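Local coordinates for putative acyl-[acyl-carrier-protein] desaturase DesA2 (Mycobacterium tuberculosis, PDB 1ZA0) that may act as an acyl-ACP desaturase in mycobacterial fatty acid biosynthesis, using a metal site inside a four-helix bundle, at residues F157-L169 against I244-I258. Numbering follows the deposited sequence.
Sequences FYERCGAVFCRNL and IFGKPQLRQLISDRI. With MN (manganese (II) ion), chain B.
L253 fits as a knob into the hole formed by F157, R160, C161 and V164, where helix 247-260 packs against helix 148-172 of the desaturase's four-helix bundle. The axes of the two segments cross at 126°, 10.3 Å apart at their closest. CG of L253 lies between the backbone N and the carbonyl carbon, and both methyls press on C161: CD2 is 3.8 Å from C161 CA, while CD1 touches C161 SG. That sulfur also meets L250 CD1 and lies obliquely beside the F245 ring.

Before the helix begins, I244 and F245 pack on F165. I244 CG2 sits squarely over the face of the F165 ring, 4.2 Å from its centroid, while F245 CB closes to 3.4 Å from F165 CD1; the two rings are inclined to each other. The I244 carbonyl is gripped by N168, whose ND2 donates to O at 2.9 Å with a nearly straight 164° N-H...O angle, in the plane of its own amide. At the other end, CG of R257 makes an off-centre CH-pi contact with the F157 ring.

R160 stretches out with CG anti to the backbone N (chi1 -174°), carrying its guanidinium past the backbone of L253 and over to D256. Its NH1 is 3.7 Å from R257 NH1, and E193 of helix 176-206 forms salt bridges with both, probably offsetting their like charge. One residue before R160, E159 binds the manganese ion through both carboxylate oxygens, together with E107, E189 and H192. Between R160 and D256, a water accepts from R160 NH2 and donates to D256 OD2 at 2.7 Å, while D256 OD1 takes Q252 NE2 from above the carboxylate plane.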
# COMPACT_ATOMS: atom_id res chain seq x y z
N PHE A 157 7.87 -3.91 5.44
CA PHE A 157 8.33 -2.64 4.95
C PHE A 157 7.38 -2.07 3.88
O PHE A 157 7.18 -0.88 3.79
CB PHE A 157 9.71 -2.79 4.34
CG PHE A 157 10.81 -2.71 5.31
CD1 PHE A 157 11.15 -1.51 5.88
CD2 PHE A 157 11.59 -3.87 5.60
CE1 PHE A 157 12.20 -1.42 6.78
CE2 PHE A 157 12.68 -3.78 6.52
CZ PHE A 157 12.96 -2.56 7.11
N TYR A 158 6.93 -2.95 3.00
CA TYR A 158 6.14 -2.58 1.86
C TYR A 158 4.75 -2.06 2.33
O TYR A 158 4.30 -1.01 1.86
CB TYR A 158 5.99 -3.78 0.89
CG TYR A 158 5.12 -3.48 -0.34
CD1 TYR A 158 5.66 -2.81 -1.43
CD2 TYR A 158 3.78 -3.82 -0.38
CE1 TYR A 158 4.90 -2.51 -2.56
CE2 TYR A 158 3.00 -3.53 -1.52
CZ TYR A 158 3.57 -2.85 -2.60
OH TYR A 158 2.86 -2.54 -3.75
N GLU A 159 4.14 -2.72 3.30
CA GLU A 159 2.96 -2.21 3.93
C GLU A 159 3.19 -0.91 4.68
O GLU A 159 2.32 -0.05 4.67
CB GLU A 159 2.28 -3.24 4.83
CG GLU A 159 1.79 -4.44 4.06
CD GLU A 159 0.50 -4.05 3.28
OE1 GLU A 159 0.12 -2.83 3.32
OE2 GLU A 159 -0.14 -4.91 2.71
N ARG A 160 4.35 -0.72 5.28
CA ARG A 160 4.61 0.54 5.93
C ARG A 160 4.73 1.67 4.88
O ARG A 160 4.24 2.73 5.10
CB ARG A 160 5.89 0.49 6.76
CG ARG A 160 6.12 1.79 7.60
CD ARG A 160 7.24 1.65 8.62
NE ARG A 160 7.25 2.72 9.61
CZ ARG A 160 6.82 2.66 10.86
NH1 ARG A 160 6.29 1.57 11.37
NH2 ARG A 160 6.92 3.75 11.60
N CYS A 161 5.39 1.40 3.76
CA CYS A 161 5.40 2.32 2.62
C CYS A 161 3.97 2.70 2.20
O CYS A 161 3.68 3.88 2.04
CB CYS A 161 6.13 1.75 1.41
SG CYS A 161 7.87 1.44 1.70
N GLY A 162 3.11 1.70 2.02
CA GLY A 162 1.68 1.89 1.76
C GLY A 162 1.02 2.80 2.75
O GLY A 162 0.23 3.68 2.37
N ALA A 163 1.29 2.58 4.04
CA ALA A 163 0.64 3.33 5.10
C ALA A 163 1.07 4.81 5.12
O ALA A 163 0.20 5.66 5.22
CB ALA A 163 0.90 2.68 6.44
N VAL A 164 2.37 5.08 4.93
CA VAL A 164 2.91 6.42 4.85
C VAL A 164 2.41 7.18 3.58
O VAL A 164 1.90 8.30 3.65
CB VAL A 164 4.43 6.37 4.88
CG1 VAL A 164 5.05 7.72 4.61
CG2 VAL A 164 4.91 5.82 6.29
N PHE A 165 2.52 6.52 2.43
CA PHE A 165 1.97 7.02 1.17
C PHE A 165 0.52 7.44 1.30
O PHE A 165 0.20 8.58 0.97
CB PHE A 165 2.19 5.95 0.07
CG PHE A 165 1.87 6.39 -1.33
CD1 PHE A 165 2.88 6.54 -2.27
CD2 PHE A 165 0.53 6.56 -1.74
CE1 PHE A 165 2.59 6.90 -3.62
CE2 PHE A 165 0.22 6.88 -3.06
CZ PHE A 165 1.28 7.08 -4.00
N CYS A 166 -0.37 6.56 1.82
CA CYS A 166 -1.77 6.84 1.82
C CYS A 166 -2.15 7.86 2.92
O CYS A 166 -3.09 8.66 2.73
CB CYS A 166 -2.59 5.56 1.99
SG CYS A 166 -2.47 4.46 0.58
N ARG A 167 -1.45 7.80 4.06
CA ARG A 167 -1.61 8.82 5.06
C ARG A 167 -1.28 10.24 4.51
O ARG A 167 -2.07 11.20 4.71
CB ARG A 167 -0.78 8.51 6.32
CG ARG A 167 -1.00 9.59 7.40
N ASN A 168 -0.13 10.36 3.82
CA ASN A 168 0.36 11.61 3.34
C ASN A 168 -0.58 12.08 2.25
O ASN A 168 -0.84 13.29 2.10
CB ASN A 168 1.81 11.53 2.81
CG ASN A 168 2.84 11.25 3.92
OD1 ASN A 168 2.51 11.32 5.13
ND2 ASN A 168 4.10 10.99 3.51
N LEU A 169 -1.04 11.16 1.43
CA LEU A 169 -1.97 11.52 0.37
C LEU A 169 -3.31 11.98 0.87
O LEU A 169 -3.80 13.02 0.44
CB LEU A 169 -2.13 10.35 -0.60
CG LEU A 169 -3.13 10.52 -1.73
CD1 LEU A 169 -2.81 11.61 -2.73
CD2 LEU A 169 -3.36 9.16 -2.44
N ILE A 244 4.31 13.59 -0.85
CA ILE A 244 3.49 12.41 -0.53
C ILE A 244 4.42 11.20 -0.32
O ILE A 244 4.32 10.50 0.67
CB ILE A 244 2.45 12.18 -1.65
CG1 ILE A 244 1.44 13.36 -1.64
CG2 ILE A 244 1.81 10.80 -1.63
CD1 ILE A 244 0.71 13.53 -2.98
N PHE A 245 5.24 10.91 -1.30
CA PHE A 245 6.18 9.82 -1.12
C PHE A 245 7.34 9.99 -2.03
O PHE A 245 7.21 10.29 -3.21
CB PHE A 245 5.53 8.47 -1.34
CG PHE A 245 6.24 7.32 -0.69
CD1 PHE A 245 5.98 6.98 0.64
CD2 PHE A 245 7.21 6.61 -1.38
CE1 PHE A 245 6.64 5.92 1.25
CE2 PHE A 245 7.87 5.51 -0.75
CZ PHE A 245 7.57 5.18 0.55
N GLY A 246 8.52 9.77 -1.45
CA GLY A 246 9.78 9.83 -2.20
C GLY A 246 10.94 9.31 -1.38
O GLY A 246 10.73 8.71 -0.31
N LYS A 247 12.16 9.58 -1.85
CA LYS A 247 13.36 8.95 -1.27
C LYS A 247 13.50 9.38 0.19
O LYS A 247 13.89 8.57 0.99
CB LYS A 247 14.65 9.24 -2.10
CG LYS A 247 14.86 8.28 -3.30
N PRO A 248 13.22 10.63 0.54
CA PRO A 248 13.29 11.07 1.93
C PRO A 248 12.24 10.41 2.85
O PRO A 248 12.55 10.12 3.98
CB PRO A 248 13.01 12.59 1.85
CG PRO A 248 13.24 12.97 0.46
CD PRO A 248 12.89 11.76 -0.35
N GLN A 249 11.00 10.26 2.37
CA GLN A 249 10.00 9.58 3.16
C GLN A 249 10.44 8.11 3.33
O GLN A 249 10.35 7.57 4.43
CB GLN A 249 8.62 9.70 2.53
CG GLN A 249 8.01 11.08 2.65
CD GLN A 249 8.58 12.13 1.66
OE1 GLN A 249 9.05 11.81 0.57
NE2 GLN A 249 8.57 13.37 2.08
N LEU A 250 11.01 7.51 2.29
CA LEU A 250 11.38 6.11 2.32
C LEU A 250 12.49 5.88 3.32
O LEU A 250 12.41 4.97 4.14
CB LEU A 250 11.81 5.67 0.94
CG LEU A 250 12.21 4.21 0.78
CD1 LEU A 250 11.08 3.23 1.20
CD2 LEU A 250 12.63 3.91 -0.69
N ARG A 251 13.52 6.71 3.23
CA ARG A 251 14.63 6.70 4.17
C ARG A 251 14.12 6.85 5.62
O ARG A 251 14.39 6.02 6.46
CB ARG A 251 15.67 7.80 3.73
CG ARG A 251 17.06 7.76 4.45
CD ARG A 251 17.89 9.10 4.46
NE ARG A 251 17.34 10.08 5.43
CZ ARG A 251 18.04 10.85 6.26
NH1 ARG A 251 19.37 10.80 6.34
NH2 ARG A 251 17.38 11.69 7.06
N GLN A 252 13.34 7.86 5.92
CA GLN A 252 12.82 7.95 7.27
C GLN A 252 12.00 6.69 7.71
O GLN A 252 12.21 6.22 8.83
CB GLN A 252 11.95 9.19 7.48
CG GLN A 252 11.77 9.62 8.94
CD GLN A 252 13.12 9.70 9.68
OE1 GLN A 252 13.96 10.51 9.30
NE2 GLN A 252 13.35 8.84 10.71
N LEU A 253 11.07 6.19 6.89
CA LEU A 253 10.20 5.08 7.38
C LEU A 253 11.06 3.81 7.59
O LEU A 253 10.76 3.03 8.46
CB LEU A 253 8.99 4.77 6.48
CG LEU A 253 9.19 4.17 5.11
CD1 LEU A 253 9.28 2.64 5.17
CD2 LEU A 253 8.07 4.60 4.14
N ILE A 254 12.10 3.63 6.78
CA ILE A 254 12.98 2.50 6.97
C ILE A 254 13.68 2.57 8.36
O ILE A 254 13.76 1.59 9.06
CB ILE A 254 14.04 2.40 5.91
CG1 ILE A 254 13.45 1.98 4.57
CG2 ILE A 254 15.10 1.30 6.30
CD1 ILE A 254 14.38 2.35 3.36
N SER A 255 14.23 3.73 8.69
CA SER A 255 14.75 4.00 10.04
C SER A 255 13.73 3.78 11.15
O SER A 255 14.02 3.11 12.11
CB SER A 255 15.25 5.45 10.10
OG SER A 255 15.83 5.75 11.34
N ASP A 256 12.53 4.32 11.00
CA ASP A 256 11.47 4.09 11.97
C ASP A 256 11.08 2.61 12.13
O ASP A 256 10.74 2.20 13.22
CB ASP A 256 10.21 4.88 11.64
CG ASP A 256 10.42 6.39 11.51
OD1 ASP A 256 11.40 6.95 12.06
OD2 ASP A 256 9.59 7.08 10.85
N ARG A 257 11.06 1.85 11.06
CA ARG A 257 10.63 0.47 11.15
C ARG A 257 11.70 -0.35 11.90
O ARG A 257 11.39 -1.19 12.73
CB ARG A 257 10.37 -0.06 9.75
CG ARG A 257 9.94 -1.48 9.65
CD ARG A 257 8.65 -1.71 10.29
NE ARG A 257 8.81 -2.18 11.66
CZ ARG A 257 7.83 -2.31 12.50
NH1 ARG A 257 6.58 -1.99 12.13
NH2 ARG A 257 8.06 -2.79 13.71
N ILE A 258 12.95 -0.08 11.60
CA ILE A 258 14.08 -0.78 12.28
C ILE A 258 14.03 -0.47 13.76
O ILE A 258 14.12 -1.37 14.59
CB ILE A 258 15.40 -0.31 11.64
CG1 ILE A 258 15.54 -0.94 10.27
CG2 ILE A 258 16.64 -0.69 12.54
CD1 ILE A 258 16.58 -0.33 9.42
MN MN B . -1.84 -3.31 2.26
O HOH W 1 7.63 5.93 9.43
O HOH W 2 -0.53 -2.78 0.61